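Local coordinates for pyruvate formate-lyase 2 (Archaeoglobus fulgidus, PDB 2F3O), which is of uncertain function, but belongs to the glycyl radical enzymes related to pyruvate formate-lyase and glycerol dehydratase and probably acts as a lyase, at residues S439-I444 against N536-Q541; A689-N694 against L718-V723; Q57-E62 against P70-A75. All blocks are in the same frame, centred on the assembly; numbering follows the deposited sequence.

Interaction 1: residues S439-I444 against N536-Q541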
# COMPACT_ATOMS: atom_id res chain seq x y z
N SER A 439 7.47 14.24 -22.92
CA SER A 439 8.82 14.73 -22.98
C SER A 439 8.91 16.20 -23.38
O SER A 439 9.94 16.82 -23.19
CB SER A 439 9.64 13.85 -23.87
OG SER A 439 9.36 14.15 -25.22
N ASP A 440 7.83 16.76 -23.92
CA ASP A 440 7.81 18.20 -24.14
C ASP A 440 6.59 18.79 -23.48
O ASP A 440 5.74 19.35 -24.15
CB ASP A 440 7.78 18.56 -25.63
CG ASP A 440 8.31 19.96 -25.90
OD1 ASP A 440 8.92 20.55 -25.00
OD2 ASP A 440 8.13 20.48 -27.02
N ALA A 441 6.49 18.65 -22.17
CA ALA A 441 5.26 19.01 -21.49
C ALA A 441 5.19 20.50 -21.26
O ALA A 441 4.09 21.08 -21.28
CB ALA A 441 5.14 18.27 -20.21
N ALA A 442 6.35 21.11 -21.05
CA ALA A 442 6.47 22.57 -21.03
C ALA A 442 7.82 23.04 -21.51
O ALA A 442 8.79 22.28 -21.55
CB ALA A 442 6.20 23.13 -19.65
N LEU A 443 7.84 24.31 -21.87
CA LEU A 443 9.07 25.06 -22.20
C LEU A 443 9.06 26.33 -21.36
O LEU A 443 8.06 27.04 -21.32
CB LEU A 443 9.10 25.38 -23.70
CG LEU A 443 9.15 24.15 -24.63
CD1 LEU A 443 7.94 24.07 -25.55
CD2 LEU A 443 10.47 24.08 -25.40
N ILE A 444 10.14 26.62 -20.66
CA ILE A 444 10.15 27.75 -19.73
C ILE A 444 11.16 28.83 -20.11
O ILE A 444 12.34 28.55 -20.32
CB ILE A 444 10.45 27.28 -18.31
CG1 ILE A 444 9.30 26.42 -17.80
CG2 ILE A 444 10.70 28.45 -17.38
CD1 ILE A 444 9.69 25.58 -16.63
N ASN A 536 7.35 6.99 -14.88
CA ASN A 536 6.50 8.13 -15.28
C ASN A 536 7.21 9.43 -15.03
O ASN A 536 7.63 9.69 -13.92
CB ASN A 536 5.18 8.15 -14.52
CG ASN A 536 4.21 7.11 -15.02
OD1 ASN A 536 3.31 7.40 -15.81
ND2 ASN A 536 4.41 5.89 -14.58
N PHE A 537 7.34 10.25 -16.06
CA PHE A 537 8.10 11.48 -15.93
C PHE A 537 7.34 12.59 -16.62
O PHE A 537 6.39 12.31 -17.35
CB PHE A 537 9.50 11.33 -16.53
CG PHE A 537 10.45 10.51 -15.68
CD1 PHE A 537 11.10 9.41 -16.21
CD2 PHE A 537 10.70 10.84 -14.35
CE1 PHE A 537 11.98 8.64 -15.44
CE2 PHE A 537 11.59 10.08 -13.57
CZ PHE A 537 12.22 8.98 -14.12
N THR A 538 7.73 13.83 -16.36
CA THR A 538 7.18 14.99 -17.06
C THR A 538 8.32 15.91 -17.46
O THR A 538 8.90 16.59 -16.61
CB THR A 538 6.15 15.76 -16.20
OG1 THR A 538 5.08 14.89 -15.84
CG2 THR A 538 5.55 16.89 -16.98
N GLY A 539 8.66 15.92 -18.75
CA GLY A 539 9.80 16.69 -19.24
C GLY A 539 9.54 18.17 -19.39
O GLY A 539 8.71 18.57 -20.20
N ILE A 540 10.20 19.01 -18.61
CA ILE A 540 10.05 20.45 -18.83
C ILE A 540 11.39 21.12 -19.16
O ILE A 540 12.43 20.69 -18.67
CB ILE A 540 9.32 21.18 -17.68
CG1 ILE A 540 10.06 21.02 -16.36
CG2 ILE A 540 7.88 20.69 -17.55
CD1 ILE A 540 9.32 21.62 -15.20
N GLN A 541 11.35 22.13 -20.03
CA GLN A 541 12.57 22.66 -20.70
C GLN A 541 12.95 24.08 -20.36
O GLN A 541 12.10 24.96 -20.32
CB GLN A 541 12.44 22.61 -22.21
CG GLN A 541 12.73 21.28 -22.82
CD GLN A 541 11.86 20.16 -22.27
OE1 GLN A 541 12.31 19.38 -21.44
NE2 GLN A 541 10.61 20.09 -22.71

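Interaction 2: residues A689-N694 against L718-V723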
# COMPACT_ATOMS: atom_id res chain seq x y z
N ALA A 689 19.24 17.50 -24.10
CA ALA A 689 19.74 18.85 -24.38
C ALA A 689 19.94 19.01 -25.87
O ALA A 689 20.25 18.05 -26.55
CB ALA A 689 21.05 19.09 -23.68
N SER A 690 19.75 20.22 -26.37
CA SER A 690 19.97 20.47 -27.79
C SER A 690 21.17 21.38 -28.04
O SER A 690 21.14 22.57 -27.70
CB SER A 690 18.74 21.07 -28.43
OG SER A 690 19.05 21.66 -29.67
N LEU A 691 22.21 20.81 -28.64
CA LEU A 691 23.35 21.58 -29.13
C LEU A 691 23.41 21.52 -30.66
O LEU A 691 23.58 20.43 -31.24
CB LEU A 691 24.65 21.06 -28.53
CG LEU A 691 25.93 21.68 -29.07
CD1 LEU A 691 25.96 23.17 -28.77
CD2 LEU A 691 27.15 20.96 -28.50
N THR A 692 23.26 22.67 -31.32
CA THR A 692 23.35 22.74 -32.78
C THR A 692 24.60 23.47 -33.23
O THR A 692 24.83 24.61 -32.84
CB THR A 692 22.20 23.54 -33.34
OG1 THR A 692 21.01 23.17 -32.65
CG2 THR A 692 22.06 23.27 -34.82
N ILE A 693 25.40 22.83 -34.08
CA ILE A 693 26.62 23.45 -34.60
C ILE A 693 26.51 23.76 -36.10
O ILE A 693 26.41 22.85 -36.93
CB ILE A 693 27.86 22.58 -34.28
CG1 ILE A 693 28.17 22.67 -32.79
CG2 ILE A 693 29.08 23.02 -35.07
CD1 ILE A 693 28.22 24.10 -32.30
N ASN A 694 26.48 25.04 -36.44
CA ASN A 694 26.32 25.46 -37.84
C ASN A 694 27.64 25.84 -38.49
O ASN A 694 28.33 26.75 -38.04
CB ASN A 694 25.33 26.62 -37.96
CG ASN A 694 23.92 26.21 -37.68
OD1 ASN A 694 23.66 25.07 -37.30
ND2 ASN A 694 22.99 27.13 -37.85
N LEU A 718 34.85 15.16 -24.53
CA LEU A 718 34.54 16.25 -23.59
C LEU A 718 33.22 16.07 -22.87
O LEU A 718 32.87 16.87 -22.00
CB LEU A 718 34.55 17.61 -24.29
CG LEU A 718 35.88 18.12 -24.83
CD1 LEU A 718 35.65 19.20 -25.89
CD2 LEU A 718 36.80 18.60 -23.69
N GLY A 719 32.47 15.03 -23.24
CA GLY A 719 31.25 14.66 -22.55
C GLY A 719 30.07 15.58 -22.74
O GLY A 719 29.58 16.21 -21.80
N VAL A 720 29.60 15.68 -23.97
CA VAL A 720 28.39 16.44 -24.21
C VAL A 720 27.26 15.41 -24.36
O VAL A 720 27.53 14.22 -24.52
CB VAL A 720 28.62 17.39 -25.41
CG1 VAL A 720 28.07 16.82 -26.71
CG2 VAL A 720 28.07 18.74 -25.13
N MET A 721 26.00 15.81 -24.26
CA MET A 721 24.92 14.83 -24.37
C MET A 721 24.51 14.65 -25.82
O MET A 721 24.41 13.54 -26.32
CB MET A 721 23.70 15.24 -23.55
CG MET A 721 22.58 14.19 -23.54
SD MET A 721 21.26 14.49 -22.35
CE MET A 721 22.09 14.20 -20.81
N HIS A 722 24.30 15.77 -26.49
CA HIS A 722 23.78 15.72 -27.84
C HIS A 722 24.46 16.77 -28.70
O HIS A 722 24.76 17.85 -28.23
CB HIS A 722 22.25 15.89 -27.77
CG HIS A 722 21.63 16.50 -28.99
ND1 HIS A 722 21.57 17.86 -29.20
CD2 HIS A 722 20.97 15.93 -30.03
CE1 HIS A 722 20.94 18.10 -30.34
NE2 HIS A 722 20.57 16.95 -30.86
N VAL A 723 24.75 16.43 -29.95
CA VAL A 723 25.24 17.40 -30.90
C VAL A 723 24.56 17.15 -32.24
O VAL A 723 24.25 16.00 -32.56
CB VAL A 723 26.80 17.37 -31.03
CG1 VAL A 723 27.30 16.18 -31.85
CG2 VAL A 723 27.32 18.67 -31.61

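Interaction 3: residues Q57-E62 against P70-A75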
# COMPACT_ATOMS: atom_id res chain seq x y z
N GLN A 57 -5.58 4.51 -49.02
CA GLN A 57 -5.02 4.33 -50.36
C GLN A 57 -3.59 3.81 -50.33
O GLN A 57 -2.79 4.19 -49.47
CB GLN A 57 -5.09 5.61 -51.19
CG GLN A 57 -4.69 6.83 -50.43
CD GLN A 57 -4.79 8.08 -51.26
OE1 GLN A 57 -5.37 9.07 -50.81
NE2 GLN A 57 -4.24 8.04 -52.47
N ILE A 58 -3.30 2.91 -51.26
CA ILE A 58 -1.96 2.41 -51.47
C ILE A 58 -1.38 3.30 -52.55
O ILE A 58 -2.09 3.68 -53.46
CB ILE A 58 -2.04 0.93 -51.89
CG1 ILE A 58 -2.65 0.12 -50.74
CG2 ILE A 58 -0.68 0.38 -52.32
CD1 ILE A 58 -2.64 -1.36 -50.95
N LEU A 59 -0.11 3.70 -52.43
CA LEU A 59 0.43 4.70 -53.36
C LEU A 59 1.37 4.12 -54.40
O LEU A 59 1.65 2.91 -54.40
CB LEU A 59 1.13 5.83 -52.61
CG LEU A 59 0.36 6.57 -51.52
CD1 LEU A 59 1.13 7.81 -51.14
CD2 LEU A 59 -1.04 6.93 -51.98
N ASP A 60 1.86 5.00 -55.29
CA ASP A 60 2.83 4.65 -56.33
C ASP A 60 3.99 3.79 -55.84
O ASP A 60 4.87 4.26 -55.12
CB ASP A 60 3.40 5.91 -56.99
CG ASP A 60 2.49 6.49 -58.07
OD1 ASP A 60 1.53 5.78 -58.49
OD2 ASP A 60 2.75 7.65 -58.50
N SER A 61 3.94 2.51 -56.22
CA SER A 61 5.06 1.58 -56.08
C SER A 61 5.39 1.21 -54.63
O SER A 61 6.51 0.78 -54.35
CB SER A 61 6.32 2.09 -56.82
OG SER A 61 5.99 2.72 -58.06
N GLU A 62 4.42 1.36 -53.74
CA GLU A 62 4.61 1.11 -52.31
C GLU A 62 4.71 -0.35 -51.92
O GLU A 62 4.05 -1.20 -52.49
CB GLU A 62 3.53 1.79 -51.47
CG GLU A 62 3.98 3.15 -50.94
CD GLU A 62 2.94 3.87 -50.11
OE1 GLU A 62 3.27 4.96 -49.59
OE2 GLU A 62 1.80 3.36 -49.97
N PRO A 70 -6.05 10.58 -45.51
CA PRO A 70 -6.36 10.37 -46.93
C PRO A 70 -5.80 11.52 -47.72
O PRO A 70 -5.81 12.64 -47.22
CB PRO A 70 -7.88 10.43 -46.99
CG PRO A 70 -8.36 10.29 -45.61
CD PRO A 70 -7.27 10.80 -44.72
N ASN A 71 -5.33 11.24 -48.92
CA ASN A 71 -4.61 12.20 -49.77
C ASN A 71 -3.57 13.09 -49.06
O ASN A 71 -3.85 14.24 -48.69
CB ASN A 71 -5.59 13.03 -50.60
CG ASN A 71 -4.89 13.86 -51.66
OD1 ASN A 71 -5.11 15.08 -51.77
ND2 ASN A 71 -4.01 13.22 -52.44
N PRO A 72 -2.35 12.55 -48.89
CA PRO A 72 -1.20 13.01 -48.11
C PRO A 72 -0.58 14.36 -48.57
O PRO A 72 -1.10 14.98 -49.48
CB PRO A 72 -0.24 11.83 -48.19
CG PRO A 72 -1.08 10.68 -48.58
CD PRO A 72 -2.04 11.27 -49.54
N PRO A 73 0.61 14.72 -48.07
CA PRO A 73 0.87 15.81 -47.16
C PRO A 73 -0.36 16.48 -46.57
O PRO A 73 -1.18 17.05 -47.29
CB PRO A 73 1.72 16.76 -48.01
CG PRO A 73 2.53 15.80 -48.90
CD PRO A 73 1.88 14.39 -48.73
N GLY A 74 -0.46 16.40 -45.24
CA GLY A 74 -1.53 17.08 -44.53
C GLY A 74 -1.43 17.21 -43.02
O GLY A 74 -0.49 16.71 -42.40
N ALA A 75 -2.42 17.89 -42.45
CA ALA A 75 -2.54 18.04 -41.00
C ALA A 75 -3.75 17.28 -40.47
O ALA A 75 -4.84 17.40 -41.01
CB ALA A 75 -2.66 19.50 -40.64

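Interaction 1: residues S439-I444 against N536-Q541
Gln541 sets CG beside its own backbone N (chi1 -81°) and then bends about CB-CG (chi2 57°), folding its amide back toward Gly539 and the 439-442 backbone. Asp440 turns CG away from its backbone N and brings OD1 to meet that amide. The two segments lie on the neighbouring parallel strands 435-445 and 535-543 of a buried mixed sheet, consistent with part of the barrel common to glycyl radical enzymes. Where the two strands run regularly, Ala442 pairs with Ile540 and Leu443 with Gln541, and the backbone ladder is made of Gln541 N to Ala442 O (3.0 Å) and Ile444 N to Gln541 O. Just before Ala442, strand 435-445 is broken by a short irregular stretch, yet Ala441 N still reaches Gly539 O at 3.0 Å. On the Ala442 and Ile540 face, the contact is apolar: Ala442 CB sits 3.6 Å from Ile540 CG2. Farther along, Ile444 CD1 meets Ile540 CD1 at 4.2 Å. Helix 477-508 covers this side through Val494, which touches both isoleucines. On the same side, Ala441 CB meets Thr538 CG2 (3.5 Å), while the Thr538 hydroxyl bonds to Asn619. The opposite face is polar around Gln541. Its NE2 also makes weak bonds to Ser439 O and to Gly539 O, while OE1 is weakly bonded to Asn687. Ser439 OG is bonded to Glu428 and Asp424. Asp440 OD2 is hydrogen-bonded to a bound glycerol, probably from the crystallisation liquor, which may mark a pocket. The other oxygen, Asp440 OD1, receives Gln541 NE2 at 2.9 Å on its anti side, with the carboxylate and amide planes 43° apart.

Interaction 2: residues A689-N694 against L718-V723
Leu691 and Val723 bring their backbones to 4.9 Å, CA to CA, where the parallel strands 692-696 and 722-728 come together, and Val723 CA directs a C-H at Leu691 O. Helices 697-700 and 704-717 join the two strands, a beta-alpha-beta crossover; the second ends in a Schellman motif at Gly719, whose positive phi lets the chain turn towards strand 722-728. The backbone pairing continues beyond Val723, with Gln724 bonded to both Leu691 and Ile693. The side chains of Leu691 and Val723 lie side by side and point the same way, CD2 of the leucine 3.9 Å from CG2 of the valine. The same Leu691 CD2 touches Val720 CG2 at 4.1 Å, and Ile693 CG1 extends the apolar row against Val723 CG2. Helix 670-677 and strand 396-400 pack round this row. His722 reaches across the loop before strand 692-696: with CG anti to the backbone N (chi1 152°), its ring lies against the chain from Ala689 to Leu691. Leu691 N approaches His722 ND1 at the ring edge, in the ring plane, at 3.1 Å, and the bond is fairly straight (161° at hydrogen). Ala689 O stands obliquely to the ring and is not bonded to it. Ser690 sends OG to the carbonyl O of Ala751, next to Gly752, the predicted glycyl radical site, which is unmodified here. Because ND1 accepts the Leu691 N-H, the hydrogen of a neutral His722 ring would probably sit on NE2, and the bond, together with the packing of Phe399, Ala397 and Val427, would favour this ring orientation.

Interaction 3: residues Q57-E62 against P70-A75
Gln57 and Asn71 make the polar part of this contact: Asn71 N donates to Gln57 OE1 at 2.9 Å, approaching 31° from the plane of the amide carbonyl. The extended glutamine chain beyond CG (chi2 -179°) carries the amide across to the second loop, where the nearest CA atoms, Gln57 CA and Pro70 CA, are 7.1 Å apart. An alanine here would remove that amide and is likely to leave Asn71 N without its acceptor and a gap between the two loops. The apolar part is slight, Leu59 CD1 lying 4.4 Å from Pro72 CG on the ring of the proline. Within the first segment, a type II turn runs from Leu59 to Glu62, closed by Glu62 N to Leu59 O at 3.2 Å. Glu62 OE2 also accepts Leu59 N across the turn, from above the carboxylate plane, and the same oxygen forms a salt bridge to Lys310. In the fold, Ile58 faces helices 190-221 and 227-241, Ser61 and Glu62 touch helix 5-11, and Arg18 binds the carbonyls of Pro70 and Asn71 just before strand 74-75 pairs with strand 18-19.

Overall arrangement
Interactions 1 and 2 are buried contacts between parallel neighbours, but in two different sheets; their centres lie about 19 Å apart and their nearest atoms about 8 Å. Tyr630 touches both; Asn687, two residues before segment 689-694, bonds to interaction 1. Interaction 3 is partly buried, about 23 Å from the chain centre, and lies about 33 and 36 Å, centre to centre, from interactions 1 and 2. It joins loops eight residues apart, whereas interaction 1 spans 92. The chemistry follows: a backbone ladder with a buried polar network in interaction 1, a histidine bonded to backbone beside an aliphatic row in interaction 2, and one glutamine bridge with a slight leucine-proline touch in interaction 3.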